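Local coordinates for biphenyl-2,3-diol 1,2-dioxygenase III-related protein (Vibrio cholerae, PDB 3EY8), which is of unconfirmed function but binds a metal ion and, as a member of the glyoxalase/dioxygenase superfamily, is probably a metal-dependent enzyme, at residues R105-F115 against L124-N132. The protein carries 9 engineered substitutions. Residues are numbered along the deposited sequence; the frame is centred on the assembly and turned at random.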
ATOM      1  N   ARG B 105     -12.518  12.931  -4.941  1.00 26.06           N
ATOM      2  CA  ARG B 105     -11.089  12.726  -5.148  1.00 26.12           C
ATOM      3  C   ARG B 105     -10.827  11.932  -6.424  1.00 26.89           C
ATOM      4  O   ARG B 105     -11.753  11.529  -7.131  1.00 28.47           O
ATOM      5  CB  ARG B 105     -10.486  12.005  -3.939  1.00 28.50           C
ATOM      6  CG  ARG B 105     -10.613  12.780  -2.634  1.00 29.38           C
ATOM      7  CD  ARG B 105      -9.642  13.948  -2.615  1.00 29.47           C
ATOM      8  NE  ARG B 105      -9.559  14.567  -1.295  1.00 35.41           N
ATOM      9  CZ  ARG B 105     -10.212  15.668  -0.947  1.00 38.85           C
ATOM     10  NH1 ARG B 105     -11.004  16.272  -1.820  1.00 40.65           N
ATOM     11  NH2 ARG B 105     -10.074  16.166   0.275  1.00 59.77           N
ATOM     12  N   THR B 106      -9.553  11.720  -6.726  1.00 26.78           N
ATOM     13  CA  THR B 106      -9.177  10.960  -7.902  1.00 33.62           C
ATOM     14  C   THR B 106      -8.690   9.583  -7.485  1.00 36.72           C
ATOM     15  O   THR B 106      -7.726   9.452  -6.740  1.00 44.30           O
ATOM     16  CB  THR B 106      -8.080  11.673  -8.696  1.00 39.05           C
ATOM     17  OG1 THR B 106      -8.494  13.017  -8.971  1.00 36.92           O
ATOM     18  CG2 THR B 106      -7.817  10.950 -10.004  1.00 38.81           C
ATOM     19  N   GLY B 107      -9.382   8.553  -7.947  1.00 27.34           N
ATOM     20  CA  GLY B 107      -8.951   7.191  -7.708  1.00 25.62           C
ATOM     21  C   GLY B 107      -8.143   6.692  -8.890  1.00 24.79           C
ATOM     22  O   GLY B 107      -8.014   7.378  -9.915  1.00 24.26           O
ATOM     23  N   ALA B 108      -7.581   5.497  -8.742  1.00 23.88           N
ATOM     24  CA  ALA B 108      -6.778   4.884  -9.794  1.00 22.74           C
ATOM     25  C   ALA B 108      -7.517   4.831 -11.124  1.00 26.71           C
ATOM     26  O   ALA B 108      -6.917   5.019 -12.180  1.00 29.33           O
ATOM     27  CB  ALA B 108      -6.352   3.486  -9.371  1.00 22.68           C
ATOM     28  N   GLN B 109      -8.821   4.585 -11.064  1.00 25.58           N
ATOM     29  CA  GLN B 109      -9.605   4.277 -12.259  1.00 26.31           C
ATOM     30  C   GLN B 109     -10.575   5.387 -12.636  1.00 38.93           C
ATOM     31  O   GLN B 109     -11.349   5.246 -13.584  1.00 35.26           O
ATOM     32  CB  GLN B 109     -10.399   2.985 -12.064  1.00 26.88           C
ATOM     33  CG  GLN B 109      -9.591   1.759 -11.696  1.00 34.53           C
ATOM     34  CD  GLN B 109     -10.480   0.541 -11.519  1.00 62.06           C
ATOM     35  OE1 GLN B 109     -10.994  -0.012 -12.491  1.00 62.90           O
ATOM     36  NE2 GLN B 109     -10.674   0.124 -10.271  1.00 50.02           N
ATOM     37  N   GLY B 110     -10.536   6.485 -11.891  1.00 27.85           N
ATOM     38  CA  GLY B 110     -11.377   7.632 -12.182  1.00 31.71           C
ATOM     39  C   GLY B 110     -11.851   8.313 -10.915  1.00 30.38           C
ATOM     40  O   GLY B 110     -11.272   8.130  -9.849  1.00 25.52           O
ATOM     41  N   ALA B 111     -12.916   9.096 -11.025  1.00 29.22           N
ATOM     42  CA  ALA B 111     -13.416   9.853  -9.881  1.00 26.44           C
ATOM     43  C   ALA B 111     -13.936   8.950  -8.763  1.00 24.66           C
ATOM     44  O   ALA B 111     -14.639   7.958  -9.010  1.00 26.11           O
ATOM     45  CB  ALA B 111     -14.508  10.808 -10.326  1.00 29.63           C
ATOM     46  N   ILE B 112     -13.587   9.306  -7.530  1.00 26.41           N
ATOM     47  CA  ILE B 112     -14.126   8.626  -6.364  1.00 23.48           C
ATOM     48  C   ILE B 112     -14.636   9.655  -5.374  1.00 23.05           C
ATOM     49  O   ILE B 112     -14.329  10.842  -5.482  1.00 25.72           O
ATOM     50  CB  ILE B 112     -13.068   7.760  -5.657  1.00 24.29           C
ATOM     51  CG1 ILE B 112     -11.918   8.636  -5.158  1.00 22.68           C
ATOM     52  CG2 ILE B 112     -12.579   6.647  -6.580  1.00 24.99           C
ATOM     53  CD1 ILE B 112     -10.805   7.862  -4.447  1.00 25.05           C
ATOM     54  N   THR B 113     -15.427   9.191  -4.415  1.00 22.24           N
ATOM     55  CA  THR B 113     -15.825  10.011  -3.283  1.00 22.39           C
ATOM     56  C   THR B 113     -15.249   9.386  -2.012  1.00 24.76           C
ATOM     57  O   THR B 113     -15.351   8.171  -1.822  1.00 25.33           O
ATOM     58  CB  THR B 113     -17.352  10.107  -3.191  1.00 28.70           C
ATOM     59  OG1 THR B 113     -17.869  10.578  -4.447  1.00 28.57           O
ATOM     60  CG2 THR B 113     -17.760  11.065  -2.092  1.00 27.44           C
ATOM     61  N   SER B 114     -14.643  10.210  -1.154  1.00 24.46           N
ATOM     62  CA  SER B 114     -13.847   9.706  -0.031  1.00 23.14           C
ATOM     63  C   SER B 114     -14.264  10.308   1.311  1.00 24.86           C
ATOM     64  O   SER B 114     -14.819  11.404   1.362  1.00 24.43           O
ATOM     65  CB  SER B 114     -12.356  10.032  -0.254  1.00 23.93           C
ATOM     66  OG  SER B 114     -11.834   9.422  -1.416  1.00 23.36           O
ATOM     67  N   PHE B 115     -13.983   9.583   2.392  1.00 23.83           N
ATOM     68  CA  PHE B 115     -13.934  10.178   3.724  1.00 23.73           C
ATOM     69  C   PHE B 115     -12.679   9.679   4.443  1.00 24.48           C
ATOM     70  O   PHE B 115     -12.083   8.691   4.023  1.00 22.49           O
ATOM     71  CB  PHE B 115     -15.229   9.964   4.534  1.00 23.35           C
ATOM     72  CG  PHE B 115     -15.485   8.538   4.975  1.00 20.60           C
ATOM     73  CD1 PHE B 115     -15.139   8.116   6.254  1.00 24.65           C
ATOM     74  CD2 PHE B 115     -16.130   7.639   4.138  1.00 23.11           C
ATOM     75  CE1 PHE B 115     -15.407   6.818   6.676  1.00 24.41           C
ATOM     76  CE2 PHE B 115     -16.397   6.343   4.555  1.00 24.49           C
ATOM     77  CZ  PHE B 115     -16.034   5.935   5.826  1.00 23.10           C
ATOM     78  N   LEU B 124      -3.177   7.438   8.072  1.00 21.82           N
ATOM     79  CA  LEU B 124      -4.326   8.074   7.443  1.00 19.45           C
ATOM     80  C   LEU B 124      -5.091   7.065   6.601  1.00 22.99           C
ATOM     81  O   LEU B 124      -4.523   6.445   5.694  1.00 22.07           O
ATOM     82  CB  LEU B 124      -3.891   9.243   6.559  1.00 21.40           C
ATOM     83  CG  LEU B 124      -5.020  10.046   5.905  1.00 21.33           C
ATOM     84  CD1 LEU B 124      -5.948  10.675   6.961  1.00 20.31           C
ATOM     85  CD2 LEU B 124      -4.441  11.115   4.990  1.00 22.77           C
ATOM     86  N   ILE B 125      -6.376   6.903   6.910  1.00 21.81           N
ATOM     87  CA  ILE B 125      -7.224   5.965   6.188  1.00 20.37           C
ATOM     88  C   ILE B 125      -8.286   6.715   5.395  1.00 21.02           C
ATOM     89  O   ILE B 125      -9.038   7.536   5.931  1.00 21.81           O
ATOM     90  CB  ILE B 125      -7.875   4.929   7.137  1.00 21.52           C
ATOM     91  CG1 ILE B 125      -6.820   4.263   8.036  1.00 21.37           C
ATOM     92  CG2 ILE B 125      -8.647   3.888   6.342  1.00 23.07           C
ATOM     93  CD1 ILE B 125      -5.706   3.521   7.277  1.00 22.56           C
ATOM     94  N   GLU B 126      -8.325   6.438   4.099  1.00 21.12           N
ATOM     95  CA  GLU B 126      -9.275   7.047   3.191  1.00 19.23           C
ATOM     96  C   GLU B 126     -10.179   5.929   2.703  1.00 20.12           C
ATOM     97  O   GLU B 126      -9.710   4.971   2.094  1.00 23.89           O
ATOM     98  CB  GLU B 126      -8.517   7.677   2.013  1.00 19.97           C
ATOM     99  CG  GLU B 126      -9.388   8.416   1.004  1.00 22.01           C
ATOM    100  CD  GLU B 126      -8.580   8.935  -0.173  1.00 28.03           C
ATOM    101  OE1 GLU B 126      -7.352   8.694  -0.212  1.00 27.38           O
ATOM    102  OE2 GLU B 126      -9.174   9.577  -1.061  1.00 28.09           O
ATOM    103  N   VAL B 127     -11.470   6.030   3.004  1.00 19.75           N
ATOM    104  CA  VAL B 127     -12.435   5.044   2.544  1.00 19.92           C
ATOM    105  C   VAL B 127     -13.263   5.673   1.439  1.00 22.51           C
ATOM    106  O   VAL B 127     -13.761   6.793   1.587  1.00 24.29           O
ATOM    107  CB  VAL B 127     -13.334   4.575   3.695  1.00 22.78           C
ATOM    108  CG1 VAL B 127     -14.470   3.699   3.169  1.00 24.25           C
ATOM    109  CG2 VAL B 127     -12.495   3.825   4.726  1.00 22.27           C
ATOM    110  N   SER B 128     -13.390   4.963   0.322  1.00 19.74           N
ATOM    111  CA  SER B 128     -13.910   5.583  -0.897  1.00 19.75           C
ATOM    112  C   SER B 128     -14.846   4.691  -1.696  1.00 24.43           C
ATOM    113  O   SER B 128     -14.862   3.469  -1.534  1.00 22.48           O
ATOM    114  CB  SER B 128     -12.752   6.018  -1.797  1.00 21.19           C
ATOM    115  OG  SER B 128     -11.788   6.763  -1.067  1.00 23.69           O
ATOM    116  N   THR B 129     -15.619   5.324  -2.570  1.00 24.64           N
ATOM    117  CA  THR B 129     -16.517   4.604  -3.466  1.00 22.21           C
ATOM    118  C   THR B 129     -16.340   5.112  -4.890  1.00 23.52           C
ATOM    119  O   THR B 129     -16.007   6.279  -5.099  1.00 26.02           O
ATOM    120  CB  THR B 129     -17.989   4.793  -3.057  1.00 28.15           C
ATOM    121  OG1 THR B 129     -18.830   4.051  -3.949  1.00 31.09           O
ATOM    122  CG2 THR B 129     -18.384   6.258  -3.119  1.00 28.10           C
ATOM    123  N   TYR B 130     -16.564   4.238  -5.868  1.00 24.67           N
ATOM    124  CA  TYR B 130     -16.608   4.659  -7.267  1.00 29.02           C
ATOM    125  C   TYR B 130     -18.022   5.062  -7.713  1.00 28.92           C
ATOM    126  O   TYR B 130     -18.216   5.511  -8.843  1.00 29.10           O
ATOM    127  CB  TYR B 130     -16.007   3.589  -8.193  1.00 26.82           C
ATOM    128  CG  TYR B 130     -14.503   3.708  -8.309  1.00 31.19           C
ATOM    129  CD1 TYR B 130     -13.931   4.634  -9.167  1.00 26.06           C
ATOM    130  CD2 TYR B 130     -13.660   2.925  -7.533  1.00 28.98           C
ATOM    131  CE1 TYR B 130     -12.563   4.769  -9.268  1.00 28.69           C
ATOM    132  CE2 TYR B 130     -12.280   3.050  -7.627  1.00 25.56           C
ATOM    133  CZ  TYR B 130     -11.741   3.979  -8.496  1.00 23.83           C
ATOM    134  OH  TYR B 130     -10.377   4.124  -8.606  1.00 25.88           O
ATOM    135  N   SER B 131     -18.997   4.916  -6.821  1.00 26.71           N
ATOM    136  CA  SER B 131     -20.371   5.315  -7.121  1.00 33.04           C
ATOM    137  C   SER B 131     -20.504   6.822  -7.322  1.00 41.75           C
ATOM    138  O   SER B 131     -20.158   7.606  -6.441  1.00 42.58           O
ATOM    139  CB  SER B 131     -21.319   4.863  -6.010  1.00 37.64           C
ATOM    140  OG  SER B 131     -21.396   3.450  -5.958  1.00 37.90           O
ATOM    141  N   ASN B 132     -21.022   7.223  -8.479  1.00 44.09           N
ATOM    142  CA  ASN B 132     -21.184   8.639  -8.793  1.00 57.39           C
ATOM    143  C   ASN B 132     -22.363   9.256  -8.047  1.00 56.70           C
ATOM    144  O   ASN B 132     -22.180   9.988  -7.073  1.00 68.00           O
ATOM    145  CB  ASN B 132     -21.346   8.844 -10.303  1.00 49.49           C
ATOM    146  CG  ASN B 132     -21.301  10.309 -10.703  1.00 81.03           C
ATOM    147  OD1 ASN B 132     -20.963  11.174  -9.896  1.00 93.32           O
ATOM    148  ND2 ASN B 132     -21.641  10.592 -11.956  1.00 60.72           N
TER
HETATM  149  O   HOH W   1     -17.818   8.959  -7.393  1.00 58.81           O
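Two serine hydroxyls line up on the carboxylate of E126: S128 OG donates to S114 OG at 2.7 Å, and S114 OG in turn donates to E126 OE2, also at 2.7 Å. The bond reaches OE2 from its anti side, 17° out of the carboxylate plane. E126 is extended throughout, CG anti to the backbone N (chi1 -177°), which carries OE2 to the S114 hydroxyl. Its other oxygen, OE1, makes a weak hydrogen bond to H13 of the second subunit. H13 and E126 are calcium ligands of this protein, although no metal is bound here, so the serine pair is a second shell that probably fixes the rotation of a metal-binding carboxylate. R105 brings its CG to 3.8 Å from E126 OE2; R105 NE hydrogen-bonds Y116 OH instead, leaving no salt bridge between the two charges.

The backbone is the antiparallel hairpin 110-118/124-129 of a βαβββ module of the vicinal oxygen chelate fold. T113 and T129 are a hydrogen-bonded pair, T113 N to T129 O and T129 N to T113 O both 3.0 Å; F115 and V127 repeat the pattern. On the face they share, V127 CB sits over the F115 ring, 4.0 Å from its centroid, beside helix 84-93.

Past the strand end the Y130 side chain reaches back to the type I turn 107-110. I112 CG2 presses on one ring face, 3.4 Å from the centroid. Y130 OH accepts from Q109 N at 2.9 Å (162° at the hydrogen) and also bonds D12 of the second subunit, tying the turn to the dimer interface.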